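Local coordinates for flavohemoglobin (Malassezia yamatoensis, PDB 6O0A), which binds heme and FAD and is required for nitric oxide resistance, probably oxidising nitric oxide with electrons relayed from NAD(P)H through the flavin, at residues Y122-G125 / A126-K129; V146-L149 / L150-L154; R159-Y162 / A163-A166; E298-A302 / Q303-R307; G372-K375 / F376-M380. All coordinates share one frame; numbering follows the deposited sequence. Where two conformers were deposited one is given.

Interaction 1: Y122-G125 / A126-K129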
# COMPACT_ATOMS: atom_id res chain seq x y z
N TYR A 122 -13.17 -13.96 16.30
CA TYR A 122 -12.08 -14.93 16.19
C TYR A 122 -10.78 -14.40 16.79
O TYR A 122 -10.01 -15.19 17.35
CB TYR A 122 -11.90 -15.35 14.73
CG TYR A 122 -13.15 -16.08 14.32
CD1 TYR A 122 -13.43 -17.33 14.85
CD2 TYR A 122 -14.11 -15.48 13.51
CE1 TYR A 122 -14.60 -17.99 14.53
CE2 TYR A 122 -15.28 -16.13 13.20
CZ TYR A 122 -15.52 -17.38 13.71
OH TYR A 122 -16.69 -18.04 13.42
N LEU A 123 -10.53 -13.09 16.71
CA LEU A 123 -9.33 -12.56 17.34
C LEU A 123 -9.39 -12.75 18.85
O LEU A 123 -8.44 -13.23 19.47
CB LEU A 123 -9.14 -11.08 16.99
CG LEU A 123 -7.93 -10.44 17.65
CD1 LEU A 123 -6.66 -11.19 17.24
CD2 LEU A 123 -7.83 -8.98 17.20
N PHE A 124 -10.52 -12.39 19.47
CA PHE A 124 -10.57 -12.47 20.91
C PHE A 124 -10.75 -13.90 21.39
O PHE A 124 -10.31 -14.22 22.50
CB PHE A 124 -11.65 -11.52 21.43
CG PHE A 124 -11.13 -10.11 21.60
CD1 PHE A 124 -10.82 -9.34 20.48
CD2 PHE A 124 -10.89 -9.58 22.86
CE1 PHE A 124 -10.30 -8.05 20.62
CE2 PHE A 124 -10.37 -8.29 23.00
CZ PHE A 124 -10.08 -7.53 21.88
N GLY A 125 -11.31 -14.78 20.56
CA GLY A 125 -11.26 -16.20 20.87
C GLY A 125 -9.84 -16.72 20.91
O GLY A 125 -9.49 -17.56 21.76
N ALA A 126 -8.99 -16.25 20.00
CA ALA A 126 -7.60 -16.69 19.99
C ALA A 126 -6.83 -16.11 21.17
O ALA A 126 -5.95 -16.78 21.72
CB ALA A 126 -6.93 -16.30 18.67
N ILE A 127 -7.14 -14.87 21.55
CA ILE A 127 -6.57 -14.31 22.77
C ILE A 127 -6.94 -15.18 23.97
O ILE A 127 -6.08 -15.49 24.81
CB ILE A 127 -7.04 -12.86 22.95
CG1 ILE A 127 -6.40 -11.95 21.89
CG2 ILE A 127 -6.71 -12.36 24.36
CD1 ILE A 127 -7.06 -10.59 21.80
N ALA A 128 -8.20 -15.59 24.05
CA ALA A 128 -8.65 -16.44 25.15
C ALA A 128 -7.93 -17.78 25.15
O ALA A 128 -7.53 -18.28 26.21
CB ALA A 128 -10.17 -16.65 25.06
N LYS A 129 -7.77 -18.39 23.98
CA LYS A 129 -7.07 -19.67 23.88
C LYS A 129 -5.62 -19.54 24.30
O LYS A 129 -5.06 -20.42 24.98
CB LYS A 129 -7.15 -20.21 22.46
CG LYS A 129 -8.54 -20.64 21.99
CD LYS A 129 -8.43 -21.20 20.58
CE LYS A 129 -9.79 -21.45 19.97
NZ LYS A 129 -9.66 -22.05 18.61
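Residues Tyr-122 to Lys-129 form two turns of regular alpha-helix, in which Ala-126 N, Ile-127 N, Ala-128 N and Lys-129 N bond back to Tyr-122 O, Leu-123 O, Phe-124 O and Gly-125 O at about 3.0 Å. The side-chain contact centres on Phe-124 and Ile-127, which lie side by side and point the same way. Ile-127 places CG1 beside its own backbone N (chi1 -69°), and the extended next torsion carries CD1 back over the preceding turn. There Ile-127 CD1 rests on one face of the Phe-124 ring, 4.0 Å from the centroid and 5° off the ring normal, a nearly vertical CH-pi contact. Ile-127 CD1 also meets Leu-123 CG at 4.2 Å, so a single slender branch packs against two apolar neighbours. Small Ala-126 suits the side turned to Ile-42 of helix 25-53. In the conformer given, Lys-129 runs extended past Gly-125 and its NZ makes a salt bridge to Asp-49. Phe-124 also stacks with Tyr-120 and packs on Trp-143 and Thr-144 of helix 137-163. An apolar face turned inward and a charged flank are characteristic of an amphipathic globin helix, here the equivalent of helix G packing on helix H.

Interaction 2: V146-L149 / L150-L154. With HEM (protoporphyrin IX containing Fe), chain C.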
# COMPACT_ATOMS: atom_id res chain seq x y z
N VAL A 146 -10.31 -1.00 23.19
CA VAL A 146 -9.29 -0.62 22.22
C VAL A 146 -9.69 -1.08 20.82
O VAL A 146 -9.66 -0.31 19.86
CB VAL A 146 -7.92 -1.19 22.63
CG1 VAL A 146 -6.86 -0.93 21.54
CG2 VAL A 146 -7.47 -0.60 23.95
N TYR A 147 -10.10 -2.35 20.70
CA TYR A 147 -10.51 -2.87 19.40
C TYR A 147 -11.62 -2.02 18.78
O TYR A 147 -11.57 -1.66 17.60
CB TYR A 147 -10.96 -4.33 19.50
CG TYR A 147 -11.42 -4.88 18.15
CD1 TYR A 147 -12.74 -4.74 17.71
CD2 TYR A 147 -10.51 -5.50 17.30
CE1 TYR A 147 -13.14 -5.22 16.46
CE2 TYR A 147 -10.91 -5.99 16.05
CZ TYR A 147 -12.22 -5.84 15.64
OH TYR A 147 -12.60 -6.32 14.39
N TRP A 148 -12.67 -1.73 19.55
CA TRP A 148 -13.82 -1.07 18.95
C TRP A 148 -13.57 0.40 18.67
O TRP A 148 -14.16 0.96 17.73
CB TRP A 148 -15.07 -1.29 19.81
CG TRP A 148 -15.59 -2.69 19.58
CD1 TRP A 148 -15.64 -3.71 20.47
CD2 TRP A 148 -16.05 -3.23 18.33
NE1 TRP A 148 -16.13 -4.85 19.87
CE2 TRP A 148 -16.39 -4.57 18.55
CE3 TRP A 148 -16.23 -2.69 17.05
CZ2 TRP A 148 -16.89 -5.39 17.54
CZ3 TRP A 148 -16.73 -3.51 16.05
CH2 TRP A 148 -17.05 -4.84 16.30
N LEU A 149 -12.71 1.06 19.45
CA LEU A 149 -12.30 2.41 19.09
C LEU A 149 -11.66 2.44 17.72
O LEU A 149 -11.96 3.31 16.89
CB LEU A 149 -11.32 2.96 20.12
CG LEU A 149 -11.88 3.44 21.45
CD1 LEU A 149 -10.73 3.77 22.39
CD2 LEU A 149 -12.74 4.66 21.21
N LEU A 150 -10.78 1.48 17.46
CA LEU A 150 -10.08 1.40 16.18
C LEU A 150 -11.03 0.99 15.06
O LEU A 150 -11.04 1.59 13.98
CB LEU A 150 -8.91 0.43 16.32
CG LEU A 150 -7.95 0.09 15.18
CD1 LEU A 150 -7.38 1.34 14.58
CD2 LEU A 150 -6.85 -0.77 15.76
N ALA A 151 -11.84 -0.04 15.30
CA ALA A 151 -12.80 -0.48 14.29
C ALA A 151 -13.75 0.65 13.90
O ALA A 151 -14.03 0.85 12.71
CB ALA A 151 -13.60 -1.68 14.81
N ARG A 152 -14.25 1.41 14.88
CA ARG A 152 -15.18 2.48 14.56
C ARG A 152 -14.50 3.56 13.73
O ARG A 152 -15.10 4.10 12.78
CB ARG A 152 -15.78 3.08 15.84
CG ARG A 152 -16.74 2.13 16.57
CD ARG A 152 -17.44 2.82 17.73
NE ARG A 152 -17.72 1.91 18.84
CZ ARG A 152 -17.09 1.94 20.01
NH1 ARG A 152 -17.42 1.08 20.97
NH2 ARG A 152 -16.14 2.84 20.24
N ALA A 153 -13.25 3.90 14.06
CA ALA A 153 -12.50 4.89 13.30
C ALA A 153 -12.31 4.44 11.85
O ALA A 153 -12.53 5.22 10.91
CB ALA A 153 -11.15 5.15 13.97
N LEU A 154 -11.91 3.19 11.66
CA LEU A 154 -11.71 2.66 10.31
C LEU A 154 -13.02 2.60 9.52
O LEU A 154 -13.06 2.98 8.35
CB LEU A 154 -11.07 1.27 10.38
CG LEU A 154 -9.61 1.23 10.82
CD1 LEU A 154 -9.16 -0.22 11.02
CD2 LEU A 154 -8.73 1.95 9.78
CHA HEM C . -4.87 -5.51 5.83
CHB HEM C . -5.64 -3.77 10.32
CHC HEM C . -10.18 -5.48 10.20
CHD HEM C . -9.19 -7.76 6.04
C1A HEM C . -4.69 -4.87 7.04
C2A HEM C . -3.50 -4.19 7.48
C3A HEM C . -3.71 -3.70 8.71
C4A HEM C . -5.05 -4.08 9.11
CMA HEM C . -2.72 -2.91 9.58
CAA HEM C . -2.22 -4.02 6.63
CBA HEM C . -2.42 -2.73 5.84
CGA HEM C . -1.26 -2.51 4.91
O1A HEM C . -0.90 -3.45 4.16
O2A HEM C . -0.69 -1.39 4.91
C1B HEM C . -6.94 -4.07 10.68
C2B HEM C . -7.58 -3.71 11.93
C3B HEM C . -8.84 -4.20 11.91
C4B HEM C . -9.03 -4.86 10.63
CMB HEM C . -6.86 -2.93 13.06
CAB HEM C . -9.95 -4.09 12.98
CBB HEM C . -9.95 -3.23 14.01
C1C HEM C . -10.28 -6.27 9.08
C2C HEM C . -11.43 -7.07 8.73
C3C HEM C . -11.17 -7.70 7.57
C4C HEM C . -9.83 -7.33 7.17
CMC HEM C . -12.72 -7.10 9.58
CAC HEM C . -12.04 -8.71 6.76
CBC HEM C . -12.96 -9.50 7.34
C1D HEM C . -7.94 -7.33 5.63
C2D HEM C . -7.28 -7.78 4.42
C3D HEM C . -6.09 -7.18 4.36
C4D HEM C . -5.95 -6.32 5.52
CMD HEM C . -7.88 -8.79 3.41
CAD HEM C . -5.05 -7.37 3.23
CBD HEM C . -3.89 -8.18 3.80
CGD HEM C . -4.21 -9.66 3.83
O1D HEM C . -4.68 -10.21 2.81
O2D HEM C . -3.97 -10.29 4.90
NA HEM C . -5.62 -4.79 8.07
NB HEM C . -7.85 -4.76 9.92
NC HEM C . -9.32 -6.45 8.11
ND HEM C . -7.11 -6.44 6.27
FE HEM C . -7.57 -5.38 7.98
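The guanidinium of Arg-152 lies flat over Trp-148 CB, which sits toward the rim of one of its faces, with Arg-152 NH1 3.5 Å from that carbon. A chi1 of -69° directs the arginine chain back over Trp-148 O, and chi3 only adjusts the guanidinium; Arg-152 NH2 lies 4.0 Å from Leu-149 CD2. The indole of Trp-148 receives Tyr-147 CD1 over the centre of one face, while Trp-148 CG lies in the plane of the tyrosine ring at its edge. Ala-151 CB approaches both rings obliquely, 3.6 Å from Trp-148 CE3 and 3.9 Å from Tyr-147 CE1; a lone methyl fits where two bulky aromatics converge.

With chi1 at 179°, the Tyr-147 ring swings toward the heme and brings CE2 within 3.6 Å of the vinyl carbon HEM CBB. Its hydroxyl is held by Tyr-116 O of helix 115-131, fixing the ring beside the porphyrin. One turn on, Leu-150 CD2 touches the methyl HEM CMB at 3.5 Å, and Leu-154 CD1 comes 3.9 Å from HEM C2B. Branched aliphatic ends suit this apolar rim of the cofactor, whereas Arg-152 keeps its charge on the solvent side. Such a wall of tyrosine, alanine and leucines along one helix face belongs to the heme pocket of the globin fold, supplied here by the equivalent of helix H.

Interaction 3: R159-Y162 / A163-A166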
# COMPACT_ATOMS: atom_id res chain seq x y z
N ARG A 159 -16.36 4.35 5.14
CA ARG A 159 -17.64 4.86 4.66
C ARG A 159 -17.46 6.11 3.81
O ARG A 159 -18.09 6.25 2.75
CB ARG A 159 -18.57 5.14 5.84
CG ARG A 159 -19.87 5.78 5.43
CD ARG A 159 -20.75 6.09 6.63
NE ARG A 159 -20.98 4.91 7.46
CZ ARG A 159 -20.49 4.75 8.68
NH1 ARG A 159 -19.76 5.71 9.24
NH2 ARG A 159 -20.76 3.64 9.36
N LYS A 160 -16.59 7.02 4.24
CA LYS A 160 -16.34 8.23 3.46
C LYS A 160 -15.68 7.91 2.12
O LYS A 160 -15.97 8.56 1.11
CB LYS A 160 -15.47 9.20 4.27
CG LYS A 160 -16.15 9.74 5.53
CD LYS A 160 -15.25 10.72 6.26
CE LYS A 160 -15.93 11.29 7.49
NZ LYS A 160 -17.18 12.02 7.13
N LEU A 161 -14.78 6.93 2.11
CA LEU A 161 -14.12 6.54 0.86
C LEU A 161 -15.14 5.97 -0.13
O LEU A 161 -15.12 6.30 -1.32
CB LEU A 161 -13.01 5.53 1.13
CG LEU A 161 -11.78 6.04 1.89
CD1 LEU A 161 -10.90 4.91 2.36
CD2 LEU A 161 -10.98 6.98 0.98
N TYR A 162 -16.02 5.09 0.36
CA TYR A 162 -17.03 4.51 -0.52
C TYR A 162 -17.96 5.58 -1.07
O TYR A 162 -18.40 5.47 -2.23
CB TYR A 162 -17.84 3.46 0.24
CG TYR A 162 -17.08 2.20 0.60
CD1 TYR A 162 -16.15 1.66 -0.28
CD2 TYR A 162 -17.30 1.56 1.81
CE1 TYR A 162 -15.47 0.50 0.03
CE2 TYR A 162 -16.61 0.39 2.14
CZ TYR A 162 -15.70 -0.13 1.25
OH TYR A 162 -15.01 -1.28 1.56
N ALA A 163 -18.24 6.63 -0.30
CA ALA A 163 -19.13 7.68 -0.76
C ALA A 163 -18.54 8.49 -1.90
O ALA A 163 -19.28 9.17 -2.61
CB ALA A 163 -19.51 8.62 0.39
N GLN A 164 -17.22 8.43 -2.10
CA GLN A 164 -16.59 9.18 -3.17
C GLN A 164 -16.66 8.48 -4.52
O GLN A 164 -16.29 9.08 -5.54
CB GLN A 164 -15.12 9.46 -2.83
CG GLN A 164 -14.91 10.29 -1.57
CD GLN A 164 -13.45 10.58 -1.31
OE1 GLN A 164 -12.71 9.73 -0.80
NE2 GLN A 164 -13.01 11.77 -1.68
N GLN A 165 -17.13 7.23 -4.57
CA GLN A 165 -17.03 6.45 -5.79
C GLN A 165 -18.15 6.79 -6.77
O GLN A 165 -19.25 7.23 -6.40
CB GLN A 165 -17.09 4.96 -5.48
CG GLN A 165 -16.01 4.53 -4.52
CD GLN A 165 -14.66 4.99 -4.99
OE1 GLN A 165 -14.24 4.68 -6.11
NE2 GLN A 165 -13.97 5.75 -4.16
N ALA A 166 -17.87 6.52 -8.05
CA ALA A 166 -18.81 6.72 -9.14
C ALA A 166 -19.76 5.54 -9.32
O ALA A 166 -20.58 5.56 -10.24
CB ALA A 166 -18.04 6.96 -10.45
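A chi1 of -57° and a bend at chi2 (-52°) fold the side chain of Gln-165 back on the helix it follows, turning its amide toward Leu-161. This is the C-terminal turn of the long helix 137-163 that closes the globin domain, where backbone bonds shift from four-residue to three-residue spacing and a side-chain amide joins them. Here the chain leaves the globin and heads for strand 171-181 of the FAD-binding domain.

Ala-163 N still reaches Arg-159 O in the alpha-helical way at 3.1 Å, but Gln-164 N bonds chiefly to Leu-161 O at 3.1 Å, with a weak second bond to Lys-160 O. Gln-165 N then bonds to Tyr-162 O at 3.2 Å. The last two backbone bonds span three residues, as in a 3-10 turn, and their donors stand well above the carbonyl planes.

Gln-164, extended beyond CG, crosses Leu-161 at a slant, its OE1 3.7 Å from Leu-161 CD2. Leucine suits position 161, where it packs on Ala-103 and Ala-107 of helix 96-108 and on Tyr-265. Tyr-162 sends its ring to Ala-107 and Tyr-265 and its hydroxyl to Leu-111 O. A glutamine at 165 can use both ends of its amide: OE1 bonds to Thr-200 OG1, tying the helix end to the neighbouring domain. Leu-161 O has two donors on opposite faces of its plane, Gln-164 N and Gln-165 NE2, the latter 3.1 Å away with a nearly straight N-H...O angle of 175°.

Interaction 4: E298-A302 / Q303-R307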
# COMPACT_ATOMS: atom_id res chain seq x y z
N GLU A 298 3.70 12.28 -14.93
CA GLU A 298 2.72 12.55 -15.97
C GLU A 298 1.70 13.59 -15.53
O GLU A 298 1.31 14.46 -16.31
CB GLU A 298 2.01 11.25 -16.38
CG GLU A 298 1.18 11.39 -17.67
CD GLU A 298 -0.26 11.84 -17.44
OE1 GLU A 298 -0.82 11.57 -16.36
OE2 GLU A 298 -0.83 12.46 -18.36
N LYS A 299 1.25 13.52 -14.27
CA LYS A 299 0.28 14.49 -13.79
C LYS A 299 0.91 15.88 -13.67
O LYS A 299 0.32 16.88 -14.11
CB LYS A 299 -0.29 14.04 -12.44
CG LYS A 299 -1.39 14.95 -11.90
CD LYS A 299 -2.57 15.01 -12.85
CE LYS A 299 -3.62 16.00 -12.37
NZ LYS A 299 -4.05 15.73 -10.97
N LEU A 300 2.11 15.96 -13.10
CA LEU A 300 2.79 17.25 -13.00
C LEU A 300 3.00 17.86 -14.38
O LEU A 300 2.89 19.08 -14.56
CB LEU A 300 4.13 17.08 -12.27
CG LEU A 300 4.08 16.83 -10.77
CD1 LEU A 300 5.37 16.18 -10.29
CD2 LEU A 300 3.81 18.14 -10.01
N ALA A 301 3.30 17.03 -15.38
CA ALA A 301 3.45 17.55 -16.74
C ALA A 301 2.13 18.08 -17.29
O ALA A 301 2.09 19.15 -17.89
CB ALA A 301 4.04 16.47 -17.65
N ALA A 302 1.04 17.33 -17.08
CA ALA A 302 -0.27 17.80 -17.53
C ALA A 302 -0.68 19.09 -16.83
O ALA A 302 -1.36 19.93 -17.42
CB ALA A 302 -1.32 16.71 -17.28
N GLN A 303 -0.26 19.27 -15.58
CA GLN A 303 -0.57 20.48 -14.83
C GLN A 303 0.34 21.65 -15.18
O GLN A 303 0.12 22.74 -14.66
CB GLN A 303 -0.45 20.22 -13.33
CG GLN A 303 -1.46 19.24 -12.77
CD GLN A 303 -1.20 18.93 -11.31
OE1 GLN A 303 -0.13 19.23 -10.78
NE2 GLN A 303 -2.19 18.35 -10.65
N LYS A 304 1.35 21.44 -16.02
CA LYS A 304 2.35 22.46 -16.33
C LYS A 304 3.01 22.98 -15.05
O LYS A 304 3.16 24.18 -14.83
CB LYS A 304 1.74 23.60 -17.15
CG LYS A 304 0.75 23.13 -18.20
CD LYS A 304 1.27 23.34 -19.61
CE LYS A 304 0.31 22.76 -20.64
NZ LYS A 304 -1.09 23.24 -20.42
N SER A 305 3.43 22.03 -14.20
CA SER A 305 3.99 22.38 -12.90
C SER A 305 5.29 23.16 -13.04
O SER A 305 6.15 22.82 -13.86
CB SER A 305 4.24 21.10 -12.09
OG SER A 305 4.59 21.41 -10.75
N GLU A 306 5.44 24.20 -12.22
CA GLU A 306 6.66 24.99 -12.14
C GLU A 306 7.64 24.47 -11.10
O GLU A 306 8.72 25.06 -10.95
CB GLU A 306 6.32 26.45 -11.83
CG GLU A 306 5.35 27.10 -12.80
CD GLU A 306 6.04 27.59 -14.06
OE1 GLU A 306 5.33 28.05 -14.98
OE2 GLU A 306 7.29 27.53 -14.12
N ARG A 307 7.29 23.42 -10.37
CA ARG A 307 8.13 22.93 -9.29
C ARG A 307 9.43 22.34 -9.82
O ARG A 307 9.48 21.75 -10.91
CB ARG A 307 7.40 21.85 -8.50
CG ARG A 307 6.15 22.29 -7.79
CD ARG A 307 5.46 21.09 -7.15
NE ARG A 307 4.14 21.44 -6.64
CZ ARG A 307 3.91 21.91 -5.42
NH1 ARG A 307 4.92 22.07 -4.57
NH2 ARG A 307 2.68 22.21 -5.05
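Lys-299 folds over the side chain of Gln-303 one turn further on: a chi1 of -176° and a bend at chi2 bring Lys-299 CE to 3.9 Å from Gln-303 CG. The long aliphatic part of a lysine suits this position, because it can lie against the methylene of the glutamine. Beneath it, Gln-303 N bonds to Lys-299 O at 2.9 Å, the last alpha-type bond to cross into the segment that follows.

Leu-300 turns inward. Its CD2 meets Ser-305 OG at 3.4 Å and lies 4.4 Å from Arg-307 CD, and its side chain also packs on Leu-270 and Leu-281, an apolar setting that leucine fills well. Leu-300 O accepts Ser-305 N at 3.0 Å. One residue on, Ala-301 O accepts Lys-304 N at 3.0 Å, with the donor standing above the carbonyl plane. Ala-301 and Ala-302 are short side chains on the last turn of the helix.

The reversal depends on Lys-304, whose positive phi of 55° puts it in the left-handed region. Beyond it, Ser-305 is small enough to tuck its CB against Leu-300, and its OG takes a weak bond from Arg-307 N. Arg-307 then runs to Glu-274 and to the carbonyls of Asp-276 and Ser-279. The paired backbone bonds are a Schellman motif, here ending helix 290-302 and turning the chain into strand 308-315 within a beta-alpha-beta crossover of the NAD-binding domain.

Interaction 5: G372-K375 / F376-M380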
# COMPACT_ATOMS: atom_id res chain seq x y z
N GLY A 372 10.39 1.55 -3.33
CA GLY A 372 11.27 0.49 -3.73
C GLY A 372 11.15 -0.65 -2.75
O GLY A 372 10.28 -0.64 -1.88
N PRO A 373 12.02 -1.65 -2.86
CA PRO A 373 12.02 -2.74 -1.87
C PRO A 373 12.20 -2.17 -0.47
O PRO A 373 12.78 -1.10 -0.28
CB PRO A 373 13.21 -3.61 -2.30
CG PRO A 373 13.37 -3.32 -3.76
CD PRO A 373 13.05 -1.85 -3.90
N LEU A 374 11.68 -2.91 0.52
CA LEU A 374 11.75 -2.44 1.90
C LEU A 374 13.18 -2.07 2.29
O LEU A 374 13.42 -0.99 2.85
CB LEU A 374 11.19 -3.52 2.83
CG LEU A 374 11.09 -3.12 4.31
CD1 LEU A 374 10.29 -1.83 4.48
CD2 LEU A 374 10.47 -4.25 5.13
N LYS A 375 14.14 -2.93 1.97
CA LYS A 375 15.54 -2.68 2.33
C LYS A 375 16.04 -1.40 1.69
O LYS A 375 16.66 -0.55 2.35
CB LYS A 375 16.41 -3.87 1.92
CG LYS A 375 17.88 -3.73 2.28
CD LYS A 375 18.70 -4.84 1.62
CE LYS A 375 20.17 -4.74 1.99
NZ LYS A 375 20.39 -4.91 3.45
N PHE A 376 15.79 -1.23 0.39
CA PHE A 376 16.14 0.00 -0.31
C PHE A 376 15.56 1.22 0.40
O PHE A 376 16.28 2.20 0.66
CB PHE A 376 15.63 -0.07 -1.75
CG PHE A 376 15.76 1.22 -2.52
CD1 PHE A 376 16.96 1.56 -3.13
CD2 PHE A 376 14.67 2.08 -2.66
CE1 PHE A 376 17.08 2.74 -3.85
CE2 PHE A 376 14.79 3.27 -3.38
CZ PHE A 376 15.99 3.59 -3.98
N MET A 377 14.27 1.18 0.73
CA MET A 377 13.64 2.34 1.35
C MET A 377 14.17 2.58 2.76
O MET A 377 14.30 3.73 3.19
CB MET A 377 12.13 2.16 1.37
CG MET A 377 11.52 2.25 -0.02
SD MET A 377 9.74 2.40 0.03
CE MET A 377 9.28 0.88 0.88
N GLN A 378 14.47 1.51 3.49
CA GLN A 378 15.04 1.67 4.83
C GLN A 378 16.39 2.37 4.77
O GLN A 378 16.68 3.26 5.58
CB GLN A 378 15.16 0.31 5.53
CG GLN A 378 13.85 -0.21 6.10
CD GLN A 378 13.99 -1.56 6.79
OE1 GLN A 378 14.76 -2.42 6.35
NE2 GLN A 378 13.25 -1.76 7.87
N GLU A 379 17.24 1.99 3.80
CA GLU A 379 18.56 2.60 3.69
C GLU A 379 18.47 4.05 3.22
O GLU A 379 19.20 4.92 3.70
CB GLU A 379 19.44 1.78 2.75
CG GLU A 379 19.90 0.47 3.35
CD GLU A 379 20.49 -0.48 2.32
OE1 GLU A 379 20.39 -0.19 1.10
OE2 GLU A 379 21.04 -1.53 2.73
N MET A 380 17.58 4.31 2.26
CA MET A 380 17.40 5.68 1.78
C MET A 380 16.87 6.57 2.90
O MET A 380 17.37 7.68 3.11
CB MET A 380 16.46 5.69 0.58
CG MET A 380 17.04 4.99 -0.64
SD MET A 380 18.55 5.84 -1.12
CE MET A 380 17.87 7.45 -1.46
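The turn that starts helix 374-386 carries the Gly-Pro of the Cys-Gly-Pro sequence familiar from ferredoxin-NADP reductase relatives, with Pro-373 in the N-cap position. Proline suits this place, since it has no N-H to satisfy and its carbonyl can begin the helix: Met-377 N bonds to Pro-373 O at 2.9 Å. Gln-378 N and Glu-379 N continue the series to Leu-374 O and Lys-375 O.

A chi1 of 172° sends the Phe-376 ring back toward the start of the turn. Its CD2 lies 3.9 Å from Gly-372 CA, an approach made possible by a residue without a side chain, and Pro-373 CD touches Phe-376 CB at 3.8 Å. Met-380 CG covers part of one face of the ring. In Met-377, chi1 (-70°) and an extended chi2 place SD 3.5 Å from Gly-372 N, a weak hydrogen bond, and the bend at chi3 turns Met-377 CE to 3.3 Å from Gly-372 O. The flexible thioether fits closely round the peptide. On the outer side, the extended Lys-375 turns at its last torsion and pairs NZ with Glu-379 OE2 at 3.5 Å, a long i to i+4 salt bridge.

The helix follows strand 367-371 and leads to strand 394-397 in a beta-alpha-beta unit; Phe-376 packs on Ile-284 and Ala-286 of strand 281-286, and Met-377 and Met-380 lie against Leu-370 of strand 367-371.

How the interactions relate
Interactions 1 and 2 belong to consecutive globin helices and touch, Phe-124 CE1 lying 3.9 Å from Tyr-147 CB. Both rely on aromatic and aliphatic packing, but interaction 2 is the more buried and borders the heme. Interaction 3 uses the same helix as interaction 2, at its C-terminal end, a surface contact at the junction with the FAD-binding domain, where a side-chain amide bonded to a backbone carbonyl takes the place of ring packing. Interactions 4 and 5 share the NAD-binding domain and treat opposite ends of helices: a Schellman turn finishes one, an N-cap proline opens the other. Interaction 5 turns apolar residues to the parallel sheet and charged ones outward, whereas interaction 4 buries an arginine that has polar partners.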